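Local coordinates for protein N-acetyltransferase (Staphylococcus aureus subsp. aureus, PDB 4LUA) that probably transfers an acetyl group from acetyl-coenzyme A to an amine of its substrate, at residues I5-L10 with F58-N63. Residues are numbered along the deposited sequence; the frame is centred on the assembly and turned at random.
Sequences IEIKTL and FGCYEN
Four backbone hydrogen bonds join Glu6 and Lys8 to Tyr61 and Gly59, pairing strand 6-9 with the end of strand 55-62 in antiparallel register. Glu6 and Tyr61 exchange both of theirs, Tyr61 N reaching Glu6 O at 2.8 Å, and Lys8 does the same with Gly59. In the non-hydrogen-bonded pairs between and beyond them, Ile7 with Cys60 and Thr9 with Phe58, the alpha carbons close up, and CA-H...O contacts such as Ile5 CA to Tyr61 O (3.2 Å) add second, weaker donors to the same carbonyls.

On the face that carries Glu6, Lys8 and Tyr61, the main contact is between Lys8 and the ring of Tyr61. Extended beyond CG, the lysine chain crosses the tyrosine at about a right angle, laying CE over one ring face as a CH-pi contact, 3.6 Å from Tyr61 CD2. Its ammonium follows in a cation-pi interaction, NZ lying 4.3 Å from the ring centroid of Tyr61. One water accepts from Lys8 NZ (2.8 Å) and donates to Asn63 O, a bridge that would help to hold the ammonium above the ring, while Glu6 OE1, on the same strand, makes a long salt bridge to it. Leu10 meets the same ring from its edge, CD2 lying in the ring plane 3.8 Å from Tyr61 CE2, and its CG packs over the backbone of Gly59.

On the face of Ile7, Cys60 and Phe58 the contact is mostly apolar, Thr9 OG1 at the Phe58 ring edge excepted. Ile5 has CG2 anti to the backbone N, which brings that methyl against Cys60 CB at 3.6 Å, and Ile7 CG1 lies beside the sulfur of Cys60. Helix 96-112 covers this side: Phe105 and Tyr109 meet Phe58 edge-to-face. The first strand pairing antiparallel with the second, two helices intervening, at the sheet edge with helix 96-112 against one face, is the arrangement of the N-terminal part of the GNAT fold.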
# COMPACT_ATOMS: atom_id res chain seq x y z
N ILE A 5 8.74 -15.39 -4.54
CA ILE A 5 7.42 -14.92 -4.20
C ILE A 5 6.42 -15.10 -5.33
O ILE A 5 6.73 -14.87 -6.53
CB ILE A 5 7.51 -13.40 -3.83
CG1 ILE A 5 8.15 -13.32 -2.44
CG2 ILE A 5 6.18 -12.74 -3.77
CD1 ILE A 5 9.55 -12.94 -2.60
N GLU A 6 5.20 -15.44 -4.94
CA GLU A 6 4.04 -15.43 -5.85
C GLU A 6 3.16 -14.25 -5.43
O GLU A 6 2.96 -14.04 -4.22
CB GLU A 6 3.22 -16.73 -5.72
CG GLU A 6 1.97 -16.67 -6.67
CD GLU A 6 1.01 -17.83 -6.48
OE1 GLU A 6 1.30 -18.76 -5.67
OE2 GLU A 6 -0.04 -17.85 -7.15
N ILE A 7 2.70 -13.42 -6.37
CA ILE A 7 1.77 -12.35 -6.02
C ILE A 7 0.37 -12.85 -6.39
O ILE A 7 0.11 -13.27 -7.53
CB ILE A 7 2.13 -11.07 -6.78
CG1 ILE A 7 3.54 -10.60 -6.32
CG2 ILE A 7 1.03 -10.00 -6.52
CD1 ILE A 7 4.05 -9.35 -7.10
N LYS A 8 -0.51 -12.88 -5.37
CA LYS A 8 -1.86 -13.41 -5.50
C LYS A 8 -2.87 -12.34 -5.22
O LYS A 8 -2.61 -11.38 -4.48
CB LYS A 8 -2.10 -14.56 -4.49
CG LYS A 8 -1.16 -15.79 -4.61
CD LYS A 8 -1.56 -16.97 -3.63
CE LYS A 8 -0.35 -17.90 -3.26
NZ LYS A 8 -0.63 -19.18 -2.49
N THR A 9 -4.04 -12.47 -5.83
CA THR A 9 -5.13 -11.60 -5.46
C THR A 9 -5.75 -12.24 -4.23
O THR A 9 -6.03 -13.45 -4.20
CB THR A 9 -6.18 -11.45 -6.59
OG1 THR A 9 -5.59 -10.74 -7.71
CG2 THR A 9 -7.34 -10.61 -6.11
N LEU A 10 -6.01 -11.42 -3.22
CA LEU A 10 -6.59 -11.92 -1.97
C LEU A 10 -8.07 -11.71 -2.03
O LEU A 10 -8.56 -10.76 -2.66
CB LEU A 10 -6.01 -11.16 -0.77
CG LEU A 10 -4.48 -11.19 -0.68
CD1 LEU A 10 -4.08 -10.56 0.69
CD2 LEU A 10 -3.99 -12.68 -0.80
N PHE A 58 -3.65 -7.27 -2.90
CA PHE A 58 -2.66 -8.24 -3.36
C PHE A 58 -1.83 -8.73 -2.20
O PHE A 58 -1.50 -7.91 -1.28
CB PHE A 58 -1.72 -7.51 -4.34
CG PHE A 58 -2.46 -6.89 -5.51
CD1 PHE A 58 -3.05 -7.75 -6.43
CD2 PHE A 58 -2.55 -5.49 -5.70
CE1 PHE A 58 -3.77 -7.22 -7.52
CE2 PHE A 58 -3.25 -4.95 -6.81
CZ PHE A 58 -3.86 -5.81 -7.70
N GLY A 59 -1.43 -10.01 -2.28
CA GLY A 59 -0.53 -10.55 -1.25
C GLY A 59 0.69 -11.21 -1.86
O GLY A 59 0.57 -11.84 -2.89
N CYS A 60 1.86 -11.03 -1.25
CA CYS A 60 3.05 -11.73 -1.70
C CYS A 60 3.23 -12.95 -0.80
O CYS A 60 3.28 -12.85 0.46
CB CYS A 60 4.27 -10.85 -1.45
SG CYS A 60 4.15 -9.32 -2.46
N TYR A 61 3.36 -14.12 -1.44
CA TYR A 61 3.56 -15.36 -0.69
C TYR A 61 4.94 -15.94 -0.94
O TYR A 61 5.36 -16.07 -2.10
CB TYR A 61 2.50 -16.40 -1.05
CG TYR A 61 1.14 -16.13 -0.45
CD1 TYR A 61 0.74 -16.82 0.69
CD2 TYR A 61 0.30 -15.15 -0.98
CE1 TYR A 61 -0.47 -16.55 1.25
CE2 TYR A 61 -0.92 -14.90 -0.43
CZ TYR A 61 -1.29 -15.58 0.68
OH TYR A 61 -2.53 -15.38 1.27
N GLU A 62 5.57 -16.39 0.14
CA GLU A 62 6.76 -17.26 0.03
C GLU A 62 6.32 -18.60 0.59
O GLU A 62 6.07 -18.70 1.81
CB GLU A 62 7.88 -16.68 0.88
CG GLU A 62 9.24 -17.32 0.66
CD GLU A 62 10.31 -16.63 1.50
OE1 GLU A 62 9.93 -15.79 2.35
OE2 GLU A 62 11.50 -16.92 1.28
N ASN A 63 6.17 -19.58 -0.30
CA ASN A 63 5.68 -20.92 0.06
C ASN A 63 4.27 -20.79 0.68
O ASN A 63 3.35 -20.40 -0.03
CB ASN A 63 6.66 -21.69 0.97
CG ASN A 63 6.21 -23.12 1.21
OD1 ASN A 63 5.44 -23.68 0.42
ND2 ASN A 63 6.71 -23.73 2.27
O HOH W 1 0.45 -20.34 -0.19